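Local coordinates for alcohol oxidase (Myceliophthora thermophila, PDB 6F74), which binds flavin-adenine dinucleotide and, as a VAO-type flavoprotein of the oxygen-dependent FAD-linked oxidoreductase family, probably oxidises its substrate at the expense of molecular oxygen, at residues A[150-155]-A[573-578]; A[162-167]-A[579-584]; A[308-313]-A[379-384]. All coordinates share one frame; numbering follows the deposited sequence.

In the fold
Contacts 1 and 2 belong together: both bring a piece of the FAD-binding region against the 573-584 loop, their segments alternate along the chain, their centres lie about 9 Å apart, and both touch the cofactor. Each is buried, and in both, water carries much of the polar traffic between backbone groups and arginines; contact 1 adds leucine and phenylalanine packing, contact 2 one direct arginine-to-carbonyl bond. Contact 3 stands on the other side of the chain's centre, its centre more than 40 Å from theirs, partly buried where a strand of the seven-stranded antiparallel sheet begins. It relies on direct bonds to backbone carbonyls and has exposed, charged residues along its margin.

Contact 1. Residues A[150-155]-A[573-578]; sequences IRLVTS and DNIFFC. With FAD (flavin-adenine dinucleotide), chain I.
The start of strand 152-155 passes beside the type I turn Asn574 to Phe577, closest at Leu152 and Phe576, whose CA atoms are 6.4 Å apart, and bridging waters link the two backbones. One water accepts from Leu152 N and donates to Ile575 O; a second accepts from Arg151 NE and donates to both Leu152 O and Phe577 O. The second thus serves two carbonyl oxygens that, both being acceptors, could not bond each other. Arg151 runs out extended, with CG anti to the backbone N (chi1 175°), and this carries its guanidinium to Phe577. There Phe577 CD2 sits over one guanidinium face, while NH2 of Arg151 lies near the ring plane, at the ring edge, 3.5 Å from CD2. With the two planes 76° apart, this is an edge-on approach of ring to guanidinium, not a stack. The charge is met by Glu589, which forms a salt bridge with Arg151 NH1, and NH2 also bonds a water 3.0 Å away. Cut back to an alanine, this position would probably lose the salt bridge to Glu589 and the bond from NE to the shared water, and uncover part of the Phe577 edge. Leucine suits position 152 because its branched end fills an apolar niche: Leu152 CD2 meets the ring edge of Phe576, 3.8 Å from CE1, and lies 4.4 Å from Ile575 CG2. Helix 135-147 packs on Leu152 as well. Two residues along the strand, the Thr154 carbonyl O accepts a bond from the ribose hydroxyl O2B of FAD at 2.8 Å, and Thr154 CG2 rests 3.7 Å from C4A of the adenine. An edge strand holding the adenosine half of FAD fits the VAO-type FAD-binding domain, here backed by the berberine-like C-terminal region.

Contact 2. Residues A[162-167]-A[579-584]; sequences LGRSDG and RTCVGA. With FAD (flavin-adenine dinucleotide), chain I.
The FAD pocket of this VAO-type oxidase is bordered here by the loop 162-167, which holds the ribose and phosphate of the cofactor on one flank and meets the 579-584 loop on another. Arg579 makes the direct bond between the segments: its NH1 donates to Leu162 O at 2.9 Å, with an N-H...O angle of 146° and the oxygen 19° out of the guanidinium plane. The chain is extended from CG to NE, CG standing anti to the backbone N, a length that lets an arginine rooted in one loop reach a carbonyl of the other. Thr580 CG2 lies over a face of the same guanidinium. Arg164 presents its aliphatic part instead: CG comes to 3.2 Å from Arg579 O, and CD packs on Cys581 SG at 3.9 Å. Cys581 is tied by a disulfide to Cys578, a short cross-link that probably stiffens the bend of the C-terminal loop beside the adenosine end of the FAD pocket in this berberine-bridge-enzyme-like region. A bend about the CG-CD bond (chi3 -54°) then turns the Arg164 guanidinium aside; its NH2 pairs with Asp160 and also bonds Asn542, while NH1 donates a hydrogen bond to a water lying at the guanidinium edge. That water donates in turn to Thr580 OG1, which lies close enough to Arg579 O to suggest a short bond back to its own loop. Gly163, with its positive phi, begins the type I turn ending at Asp166; its carbonyl O is one of the acceptors in reach of a second water, which itself accepts from Arg579 N. Two residues of this turn grip the cofactor: the ribose hydroxyl O3B donates to Arg164 O at 2.8 Å, and Ser165 OG donates to phosphate oxygen O1A at 2.6 Å.

Contact 3. Residues A[308-313]-A[379-384]; sequences VKAVTA and GKRQAE
Thr312 and Gln382 meet with their side chains crossing at about a right angle, the methyl CG2 of Thr312 reaching 3.9 Å from Gln382 CA and 4.2 Å from its CB. The threonine divides its two branches between different tasks. CG2 stands anti to the backbone N and faces the first turn of the helix, whereas OG1, beside that N (chi1 -56°), donates to Lys380 O at 2.9 Å, arriving 17° off the carbonyl plane. A beta-branched residue with one polar and one apolar arm suits a strand position that must satisfy a carbonyl while packing on a helix start. Next to it, Arg381 occupies the N-cap position. Its CB leaves the backbone pointing away from the strand, yet the chain bends at chi3 and returns its guanidinium to Ala310, whose CB lies over one face of that group, offset toward the rim and 4.0 Å from NH1. The aliphatic CG of Arg381 touches the same methyl at 3.9 Å, and alanine is small enough to let the bent chain lie so close. At the other end the backbones themselves join: Gly379 N donates to Ala310 O at 2.7 Å, with an N-H...O angle of 136°. Gly379 has a positive phi at which a side chain would collide with the preceding carbonyl, which favours glycine here. Val308 adds an apolar touch, its CB 4.2 Å from Gly379 CA. The contact lies where strand 370-378 gives way to helix 382-396, against the beginning of strand 311-320, its neighbour in the antiparallel sheet; on the other side of 311-320 runs strand 403-412, whose Glu411 accepts a bond from Gln382 N and whose Phe409 touches both Thr312 and Gln382.

Contact 1. Residues A[150-155]-A[573-578]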
loop_
_atom_site.group_PDB
_atom_site.type_symbol
_atom_site.label_atom_id
_atom_site.label_comp_id
_atom_site.label_asym_id
_atom_site.label_seq_id
_atom_site.Cartn_x
_atom_site.Cartn_y
_atom_site.Cartn_z
ATOM N N ILE A 150 16.201 -18.511 -12.139
ATOM C CA ILE A 150 15.697 -17.232 -12.612
ATOM C C ILE A 150 14.894 -16.634 -11.453
ATOM O O ILE A 150 14.092 -17.352 -10.798
ATOM C CB ILE A 150 14.782 -17.410 -13.849
ATOM C CG1 ILE A 150 15.576 -17.960 -15.024
ATOM C CG2 ILE A 150 14.106 -16.105 -14.241
ATOM C CD1 ILE A 150 14.800 -18.024 -16.339
ATOM N N ARG A 151 15.058 -15.326 -11.252
ATOM C CA ARG A 151 14.396 -14.607 -10.175
ATOM C C ARG A 151 12.879 -14.622 -10.357
ATOM O O ARG A 151 12.369 -14.241 -11.427
ATOM C CB ARG A 151 14.889 -13.148 -10.086
ATOM C CG ARG A 151 14.153 -12.310 -9.054
ATOM C CD ARG A 151 14.599 -10.887 -8.979
ATOM N NE ARG A 151 13.824 -10.145 -7.985
ATOM C CZ ARG A 151 14.047 -8.870 -7.638
ATOM N NH1 ARG A 151 15.042 -8.178 -8.202
ATOM N NH2 ARG A 151 13.264 -8.263 -6.714
ATOM N N LEU A 152 12.170 -15.086 -9.328
ATOM C CA LEU A 152 10.712 -15.136 -9.380
ATOM C C LEU A 152 10.150 -13.877 -8.751
ATOM O O LEU A 152 10.440 -13.581 -7.598
ATOM C CB LEU A 152 10.147 -16.374 -8.672
ATOM C CG LEU A 152 8.623 -16.549 -8.741
ATOM C CD1 LEU A 152 8.187 -16.873 -10.159
ATOM C CD2 LEU A 152 8.173 -17.650 -7.810
ATOM N N VAL A 153 9.327 -13.164 -9.514
ATOM C CA VAL A 153 8.659 -11.970 -9.059
ATOM C C VAL A 153 7.153 -12.242 -8.988
ATOM O O VAL A 153 6.556 -12.719 -9.933
ATOM C CB VAL A 153 8.994 -10.762 -9.979
ATOM C CG1 VAL A 153 8.334 -9.500 -9.462
ATOM C CG2 VAL A 153 10.519 -10.552 -10.063
ATOM N N THR A 154 6.544 -11.919 -7.858
ATOM C CA THR A 154 5.120 -12.176 -7.640
ATOM C C THR A 154 4.352 -10.863 -7.738
ATOM O O THR A 154 4.718 -9.887 -7.108
ATOM C CB THR A 154 4.889 -12.868 -6.274
ATOM O OG1 THR A 154 5.599 -14.123 -6.251
ATOM C CG2 THR A 154 3.373 -13.119 -5.992
ATOM N N SER A 155 3.298 -10.851 -8.553
ATOM C CA SER A 155 2.414 -9.690 -8.651
ATOM C C SER A 155 0.966 -10.142 -8.671
ATOM O O SER A 155 0.597 -10.976 -9.488
ATOM C CB SER A 155 2.754 -8.897 -9.891
ATOM O OG SER A 155 1.985 -7.725 -10.014
ATOM N N ASP A 573 16.073 -20.336 0.659
ATOM C CA ASP A 573 16.816 -19.927 -0.552
ATOM C C ASP A 573 16.413 -18.562 -1.055
ATOM O O ASP A 573 17.036 -18.028 -1.976
ATOM C CB ASP A 573 16.671 -20.970 -1.667
ATOM C CG ASP A 573 17.241 -22.300 -1.288
ATOM O OD1 ASP A 573 18.194 -22.292 -0.509
ATOM O OD2 ASP A 573 16.730 -23.356 -1.732
ATOM N N ASN A 574 15.380 -17.996 -0.431
ATOM C CA ASN A 574 14.870 -16.673 -0.757
ATOM C C ASN A 574 14.401 -16.617 -2.206
ATOM O O ASN A 574 14.721 -15.676 -2.964
ATOM C CB ASN A 574 15.882 -15.585 -0.446
ATOM C CG ASN A 574 15.236 -14.294 -0.022
ATOM O OD1 ASN A 574 14.078 -14.057 -0.327
ATOM N ND2 ASN A 574 15.967 -13.474 0.754
ATOM N N ILE A 575 13.619 -17.634 -2.562
ATOM C CA ILE A 575 12.989 -17.705 -3.848
ATOM C C ILE A 575 12.035 -16.534 -4.039
ATOM O O ILE A 575 11.825 -16.099 -5.179
ATOM C CB ILE A 575 12.258 -19.076 -4.046
ATOM C CG1 ILE A 575 13.233 -20.253 -3.885
ATOM C CG2 ILE A 575 11.565 -19.161 -5.400
ATOM C CD1 ILE A 575 14.506 -20.161 -4.712
ATOM N N PHE A 576 11.489 -16.006 -2.933
ATOM C CA PHE A 576 10.541 -14.925 -2.994
ATOM C C PHE A 576 11.108 -13.579 -2.592
ATOM O O PHE A 576 10.368 -12.716 -2.096
ATOM C CB PHE A 576 9.320 -15.280 -2.146
ATOM C CG PHE A 576 8.719 -16.620 -2.474
ATOM C CD1 PHE A 576 8.364 -16.923 -3.770
ATOM C CD2 PHE A 576 8.458 -17.542 -1.482
ATOM C CE1 PHE A 576 7.782 -18.153 -4.082
ATOM C CE2 PHE A 576 7.911 -18.781 -1.785
ATOM C CZ PHE A 576 7.553 -19.080 -3.090
ATOM N N PHE A 577 12.402 -13.380 -2.846
ATOM C CA PHE A 577 13.071 -12.116 -2.573
ATOM C C PHE A 577 12.238 -10.941 -3.033
ATOM O O PHE A 577 11.737 -10.941 -4.151
ATOM C CB PHE A 577 14.436 -12.004 -3.252
ATOM C CG PHE A 577 15.083 -10.660 -3.068
ATOM C CD1 PHE A 577 15.850 -10.388 -1.920
ATOM C CD2 PHE A 577 14.878 -9.645 -3.973
ATOM C CE1 PHE A 577 16.420 -9.151 -1.721
ATOM C CE2 PHE A 577 15.433 -8.392 -3.773
ATOM C CZ PHE A 577 16.198 -8.147 -2.638
ATOM N N CYS A 578 12.059 -9.969 -2.153
ATOM C CA CYS A 578 11.619 -8.657 -2.574
ATOM C C CYS A 578 12.338 -7.578 -1.785
ATOM O O CYS A 578 12.816 -7.796 -0.657
ATOM C CB CYS A 578 10.089 -8.483 -2.547
ATOM S SG CYS A 578 9.248 -9.242 -1.141
HETATM P PA FAD I . 1.366 -6.010 -5.807
HETATM O O1A FAD I . 2.291 -4.968 -6.430
HETATM O O2A FAD I . 0.710 -6.968 -6.751
HETATM O O5B FAD I . 2.210 -6.792 -4.726
HETATM C C5B FAD I . 2.698 -6.107 -3.606
HETATM C C4B FAD I . 3.707 -6.989 -2.891
HETATM O O4B FAD I . 2.999 -8.124 -2.422
HETATM C C3B FAD I . 4.832 -7.535 -3.733
HETATM O O3B FAD I . 5.948 -7.754 -2.861
HETATM C C2B FAD I . 4.344 -8.891 -4.180
HETATM O O2B FAD I . 5.366 -9.880 -4.357
HETATM C C1B FAD I . 3.497 -9.316 -3.010
HETATM N N9A FAD I . 2.349 -10.175 -3.319
HETATM C C8A FAD I . 1.237 -9.821 -3.977
HETATM N N7A FAD I . 0.371 -10.850 -4.045
HETATM C C5A FAD I . 0.940 -11.871 -3.410
HETATM C C6A FAD I . 0.528 -13.244 -3.121
HETATM N N6A FAD I . -0.687 -13.636 -3.568
HETATM N N1A FAD I . 1.400 -14.031 -2.437
HETATM C C2A FAD I . 2.606 -13.561 -2.024
HETATM N N3A FAD I . 3.038 -12.292 -2.240
HETATM C C4A FAD I . 2.241 -11.427 -2.919
HETATM N N1 FAD I . -2.996 0.674 1.044
HETATM C C2 FAD I . -3.760 0.912 2.134
HETATM O O2 FAD I . -3.398 0.437 3.241
HETATM N N3 FAD I . -4.908 1.616 2.065
HETATM C C4 FAD I . -5.353 2.160 0.919
HETATM O O4 FAD I . -6.406 2.828 0.861
HETATM C C4X FAD I . -4.566 1.963 -0.317
HETATM N N5 FAD I . -4.957 2.492 -1.494
HETATM C C5X FAD I . -4.219 2.287 -2.612
HETATM C C6 FAD I . -4.649 2.824 -3.825
HETATM C C7 FAD I . -3.942 2.628 -4.998
HETATM C C7M FAD I . -4.535 3.299 -6.212
HETATM C C8 FAD I . -2.697 1.809 -4.976
HETATM C C8M FAD I . -1.885 1.503 -6.227
HETATM C C9 FAD I . -2.251 1.290 -3.764
HETATM C C9A FAD I . -2.961 1.481 -2.566
HETATM N N10 FAD I . -2.553 0.939 -1.316
HETATM C C10 FAD I . -3.334 1.172 -0.177
HETATM C "C1'" FAD I . -1.279 0.203 -1.138
HETATM C "C2'" FAD I . -1.278 -1.290 -1.126
HETATM O "O2'" FAD I . -1.643 -1.702 0.189
HETATM C "C3'" FAD I . 0.139 -1.798 -1.413
HETATM O "O3'" FAD I . 0.686 -1.197 -2.601
HETATM C "C4'" FAD I . 0.184 -3.315 -1.532
HETATM O "O4'" FAD I . 1.527 -3.735 -1.787
HETATM C "C5'" FAD I . -0.748 -3.812 -2.627
HETATM O "O5'" FAD I . -0.700 -5.226 -2.713
HETATM P P FAD I . -1.011 -5.790 -4.159
HETATM O O1P FAD I . -2.262 -5.153 -4.697
HETATM O O2P FAD I . -0.916 -7.276 -4.056
HETATM O O3P FAD I . 0.252 -5.181 -4.967
HETATM O O HOH W 1 12.552 -12.455 -6.358
HETATM O O HOH W 2 10.479 -9.203 -6.147
HETATM O O HOH W 3 13.481 -16.402 -7.272
#

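Contact 2. Residues A[162-167]-A[579-584]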
loop_
_atom_site.group_PDB
_atom_site.type_symbol
_atom_site.label_atom_id
_atom_site.label_comp_id
_atom_site.label_asym_id
_atom_site.label_seq_id
_atom_site.Cartn_x
_atom_site.Cartn_y
_atom_site.Cartn_z
ATOM N N LEU A 162 6.901 0.446 -3.689
ATOM C CA LEU A 162 8.298 0.214 -3.334
ATOM C C LEU A 162 9.094 -0.743 -4.255
ATOM O O LEU A 162 10.219 -1.158 -3.920
ATOM C CB LEU A 162 8.357 -0.287 -1.890
ATOM C CG LEU A 162 8.339 0.715 -0.732
ATOM C CD1 LEU A 162 7.068 1.534 -0.719
ATOM C CD2 LEU A 162 8.458 -0.077 0.564
ATOM N N GLY A 163 8.538 -1.102 -5.408
ATOM C CA GLY A 163 9.231 -2.075 -6.299
ATOM C C GLY A 163 9.255 -3.520 -5.799
ATOM O O GLY A 163 10.066 -4.300 -6.282
ATOM N N ARG A 164 8.380 -3.885 -4.857
ATOM C CA ARG A 164 8.371 -5.245 -4.262
ATOM C C ARG A 164 7.701 -6.296 -5.144
ATOM O O ARG A 164 7.832 -7.489 -4.893
ATOM C CB ARG A 164 7.734 -5.245 -2.869
ATOM C CG ARG A 164 8.461 -4.345 -1.874
ATOM C CD ARG A 164 7.834 -4.305 -0.490
ATOM N NE ARG A 164 6.435 -3.942 -0.618
ATOM C CZ ARG A 164 5.505 -4.075 0.320
ATOM N NH1 ARG A 164 5.793 -4.513 1.539
ATOM N NH2 ARG A 164 4.261 -3.738 0.019
ATOM N N SER A 165 6.971 -5.844 -6.164
ATOM C CA SER A 165 6.531 -6.706 -7.274
ATOM C C SER A 165 7.294 -6.444 -8.598
ATOM O O SER A 165 6.737 -6.624 -9.693
ATOM C CB SER A 165 5.016 -6.560 -7.462
ATOM O OG SER A 165 4.599 -5.227 -7.702
ATOM N N ASP A 166 8.547 -5.993 -8.499
ATOM C CA ASP A 166 9.441 -5.776 -9.667
ATOM C C ASP A 166 10.659 -6.719 -9.566
ATOM O O ASP A 166 10.884 -7.361 -8.553
ATOM C CB ASP A 166 9.930 -4.307 -9.734
ATOM C CG ASP A 166 8.810 -3.300 -10.023
ATOM O OD1 ASP A 166 7.644 -3.710 -10.137
ATOM O OD2 ASP A 166 9.054 -2.068 -10.133
ATOM N N GLY A 167 11.462 -6.772 -10.607
ATOM C CA GLY A 167 12.797 -7.363 -10.487
ATOM C C GLY A 167 13.462 -7.498 -11.823
ATOM O O GLY A 167 12.934 -8.192 -12.675
ATOM N N ARG A 579 12.458 -6.436 -2.448
ATOM C CA ARG A 579 13.138 -5.240 -1.941
ATOM C C ARG A 579 12.526 -4.769 -0.603
ATOM O O ARG A 579 11.336 -4.583 -0.540
ATOM C CB ARG A 579 12.959 -4.145 -3.010
ATOM C CG ARG A 579 13.877 -3.007 -2.797
ATOM C CD ARG A 579 13.750 -1.937 -3.862
ATOM N NE ARG A 579 14.321 -0.743 -3.237
ATOM C CZ ARG A 579 13.645 0.139 -2.499
ATOM N NH1 ARG A 579 12.305 0.064 -2.321
ATOM N NH2 ARG A 579 14.318 1.128 -1.953
ATOM N N THR A 580 13.351 -4.594 0.431
ATOM C CA THR A 580 12.918 -4.233 1.795
ATOM C C THR A 580 12.158 -5.332 2.545
ATOM O O THR A 580 11.865 -5.150 3.732
ATOM C CB THR A 580 12.029 -2.946 1.906
ATOM O OG1 THR A 580 10.688 -3.191 1.455
ATOM C CG2 THR A 580 12.636 -1.751 1.190
ATOM N N CYS A 581 11.831 -6.447 1.894
ATOM C CA CYS A 581 11.089 -7.521 2.548
ATOM C C CYS A 581 11.997 -8.154 3.586
ATOM O O CYS A 581 13.228 -7.935 3.596
ATOM C CB CYS A 581 10.558 -8.555 1.534
ATOM S SG CYS A 581 9.433 -7.822 0.325
ATOM N N VAL A 582 11.384 -8.884 4.510
ATOM C CA VAL A 582 12.146 -9.473 5.606
ATOM C C VAL A 582 13.222 -10.390 4.999
ATOM O O VAL A 582 12.917 -11.226 4.111
ATOM C CB VAL A 582 11.214 -10.245 6.555
ATOM C CG1 VAL A 582 12.000 -11.133 7.493
ATOM C CG2 VAL A 582 10.347 -9.254 7.338
ATOM N N GLY A 583 14.462 -10.209 5.462
ATOM C CA GLY A 583 15.588 -11.001 4.964
ATOM C C GLY A 583 16.307 -10.479 3.744
ATOM O O GLY A 583 17.306 -11.062 3.361
ATOM N N ALA A 584 15.825 -9.374 3.163
ATOM C CA ALA A 584 16.365 -8.850 1.909
ATOM C C ALA A 584 17.800 -8.362 2.018
ATOM O O ALA A 584 18.513 -8.318 1.023
ATOM C CB ALA A 584 15.463 -7.729 1.379
HETATM P PA FAD I . 1.366 -6.010 -5.807
HETATM O O1A FAD I . 2.291 -4.968 -6.430
HETATM O O2A FAD I . 0.710 -6.968 -6.751
HETATM O O5B FAD I . 2.210 -6.792 -4.726
HETATM C C5B FAD I . 2.698 -6.107 -3.606
HETATM C C4B FAD I . 3.707 -6.989 -2.891
HETATM O O4B FAD I . 2.999 -8.124 -2.422
HETATM C C3B FAD I . 4.832 -7.535 -3.733
HETATM O O3B FAD I . 5.948 -7.754 -2.861
HETATM C C2B FAD I . 4.344 -8.891 -4.180
HETATM O O2B FAD I . 5.366 -9.880 -4.357
HETATM C C1B FAD I . 3.497 -9.316 -3.010
HETATM N N9A FAD I . 2.349 -10.175 -3.319
HETATM C C8A FAD I . 1.237 -9.821 -3.977
HETATM N N7A FAD I . 0.371 -10.850 -4.045
HETATM C C5A FAD I . 0.940 -11.871 -3.410
HETATM C C6A FAD I . 0.528 -13.244 -3.121
HETATM N N6A FAD I . -0.687 -13.636 -3.568
HETATM N N1A FAD I . 1.400 -14.031 -2.437
HETATM C C2A FAD I . 2.606 -13.561 -2.024
HETATM N N3A FAD I . 3.038 -12.292 -2.240
HETATM C C4A FAD I . 2.241 -11.427 -2.919
HETATM N N1 FAD I . -2.996 0.674 1.044
HETATM C C2 FAD I . -3.760 0.912 2.134
HETATM O O2 FAD I . -3.398 0.437 3.241
HETATM N N3 FAD I . -4.908 1.616 2.065
HETATM C C4 FAD I . -5.353 2.160 0.919
HETATM O O4 FAD I . -6.406 2.828 0.861
HETATM C C4X FAD I . -4.566 1.963 -0.317
HETATM N N5 FAD I . -4.957 2.492 -1.494
HETATM C C5X FAD I . -4.219 2.287 -2.612
HETATM C C6 FAD I . -4.649 2.824 -3.825
HETATM C C7 FAD I . -3.942 2.628 -4.998
HETATM C C7M FAD I . -4.535 3.299 -6.212
HETATM C C8 FAD I . -2.697 1.809 -4.976
HETATM C C8M FAD I . -1.885 1.503 -6.227
HETATM C C9 FAD I . -2.251 1.290 -3.764
HETATM C C9A FAD I . -2.961 1.481 -2.566
HETATM N N10 FAD I . -2.553 0.939 -1.316
HETATM C C10 FAD I . -3.334 1.172 -0.177
HETATM C "C1'" FAD I . -1.279 0.203 -1.138
HETATM C "C2'" FAD I . -1.278 -1.290 -1.126
HETATM O "O2'" FAD I . -1.643 -1.702 0.189
HETATM C "C3'" FAD I . 0.139 -1.798 -1.413
HETATM O "O3'" FAD I . 0.686 -1.197 -2.601
HETATM C "C4'" FAD I . 0.184 -3.315 -1.532
HETATM O "O4'" FAD I . 1.527 -3.735 -1.787
HETATM C "C5'" FAD I . -0.748 -3.812 -2.627
HETATM O "O5'" FAD I . -0.700 -5.226 -2.713
HETATM P P FAD I . -1.011 -5.790 -4.159
HETATM O O1P FAD I . -2.262 -5.153 -4.697
HETATM O O2P FAD I . -0.916 -7.276 -4.056
HETATM O O3P FAD I . 0.252 -5.181 -4.967
HETATM O O HOH W 4 11.732 -6.298 -5.345
HETATM O O HOH W 5 8.535 -4.761 2.732
#

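Contact 3. Residues A[308-313]-A[379-384]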
loop_
_atom_site.group_PDB
_atom_site.type_symbol
_atom_site.label_atom_id
_atom_site.label_comp_id
_atom_site.label_asym_id
_atom_site.label_seq_id
_atom_site.Cartn_x
_atom_site.Cartn_y
_atom_site.Cartn_z
ATOM N N VAL A 308 -23.740 -1.695 10.157
ATOM C CA VAL A 308 -24.168 -0.716 11.162
ATOM C C VAL A 308 -25.445 -0.053 10.687
ATOM O O VAL A 308 -25.770 -0.111 9.493
ATOM C CB VAL A 308 -23.090 0.341 11.475
ATOM C CG1 VAL A 308 -21.906 -0.319 12.169
ATOM C CG2 VAL A 308 -22.651 1.099 10.223
ATOM N N LYS A 309 -26.160 0.583 11.612
ATOM C CA LYS A 309 -27.361 1.336 11.250
ATOM C C LYS A 309 -27.094 2.791 10.893
ATOM O O LYS A 309 -27.931 3.452 10.274
ATOM C CB LYS A 309 -28.459 1.194 12.304
ATOM C CG LYS A 309 -29.423 0.052 11.927
ATOM C CD LYS A 309 -30.368 -0.314 13.048
ATOM C CE LYS A 309 -29.632 -1.229 14.030
ATOM N NZ LYS A 309 -30.509 -1.752 15.148
ATOM N N ALA A 310 -25.922 3.292 11.242
ATOM C CA ALA A 310 -25.602 4.678 10.915
ATOM C C ALA A 310 -24.131 4.851 10.785
ATOM O O ALA A 310 -23.359 4.120 11.393
ATOM C CB ALA A 310 -26.181 5.611 11.976
ATOM N N VAL A 311 -23.749 5.760 9.895
ATOM C CA VAL A 311 -22.390 6.311 9.821
ATOM C C VAL A 311 -22.585 7.777 9.523
ATOM O O VAL A 311 -23.421 8.142 8.681
ATOM C CB VAL A 311 -21.547 5.716 8.681
ATOM C CG1 VAL A 311 -20.133 6.315 8.676
ATOM C CG2 VAL A 311 -21.441 4.204 8.809
ATOM N N THR A 312 -21.832 8.619 10.205
ATOM C CA THR A 312 -21.825 10.041 9.871
ATOM C C THR A 312 -20.422 10.452 9.480
ATOM O O THR A 312 -19.474 10.147 10.180
ATOM C CB THR A 312 -22.328 10.902 11.041
ATOM O OG1 THR A 312 -23.626 10.450 11.422
ATOM C CG2 THR A 312 -22.455 12.364 10.627
ATOM N N ALA A 313 -20.321 11.170 8.369
ATOM C CA ALA A 313 -19.066 11.714 7.893
ATOM C C ALA A 313 -18.965 13.192 8.235
ATOM O O ALA A 313 -19.963 13.900 8.216
ATOM C CB ALA A 313 -18.970 11.522 6.383
ATOM N N GLY A 379 -21.210 3.883 13.088
ATOM C CA GLY A 379 -22.108 3.463 14.155
ATOM C C GLY A 379 -22.788 4.577 14.933
ATOM O O GLY A 379 -23.543 4.289 15.849
ATOM N N LYS A 380 -22.555 5.847 14.559
ATOM C CA LYS A 380 -23.090 6.999 15.297
ATOM C C LYS A 380 -23.845 7.956 14.386
ATOM O O LYS A 380 -23.393 8.239 13.278
ATOM C CB LYS A 380 -21.965 7.745 15.986
ATOM C CG LYS A 380 -21.242 6.953 17.080
ATOM C CD LYS A 380 -20.103 7.792 17.680
ATOM C CE LYS A 380 -19.736 7.446 19.106
ATOM N NZ LYS A 380 -18.960 6.185 19.211
ATOM N N ARG A 381 -24.983 8.451 14.863
ATOM C CA ARG A 381 -25.792 9.432 14.125
ATOM C C ARG A 381 -25.136 10.804 14.321
ATOM O O ARG A 381 -24.184 10.927 15.078
ATOM C CB ARG A 381 -27.248 9.417 14.623
ATOM C CG ARG A 381 -27.942 8.098 14.333
ATOM C CD ARG A 381 -29.449 8.099 14.559
ATOM N NE ARG A 381 -30.161 7.389 13.483
ATOM C CZ ARG A 381 -30.163 6.054 13.292
ATOM N NH1 ARG A 381 -29.515 5.214 14.117
ATOM N NH2 ARG A 381 -30.819 5.539 12.248
ATOM N N GLN A 382 -25.648 11.815 13.642
ATOM C CA GLN A 382 -24.966 13.111 13.558
ATOM C C GLN A 382 -24.714 13.780 14.905
ATOM O O GLN A 382 -23.635 14.341 15.113
ATOM C CB GLN A 382 -25.707 14.063 12.625
ATOM C CG GLN A 382 -25.067 15.433 12.491
ATOM C CD GLN A 382 -25.666 16.281 11.392
ATOM O OE1 GLN A 382 -26.396 15.794 10.526
ATOM N NE2 GLN A 382 -25.322 17.571 11.393
ATOM N N ALA A 383 -25.694 13.725 15.802
ATOM C CA ALA A 383 -25.563 14.382 17.116
ATOM C C ALA A 383 -24.355 13.833 17.869
ATOM O O ALA A 383 -23.589 14.599 18.454
ATOM C CB ALA A 383 -26.831 14.204 17.944
ATOM N N GLU A 384 -24.173 12.509 17.808
ATOM C CA GLU A 384 -23.042 11.874 18.464
ATOM C C GLU A 384 -21.762 12.115 17.696
ATOM O O GLU A 384 -20.704 12.146 18.293
ATOM C CB GLU A 384 -23.248 10.365 18.649
ATOM C CG GLU A 384 -24.347 9.976 19.611
ATOM C CD GLU A 384 -23.852 9.824 21.048
ATOM O OE1 GLU A 384 -23.007 10.640 21.532
ATOM O OE2 GLU A 384 -24.326 8.871 21.727
#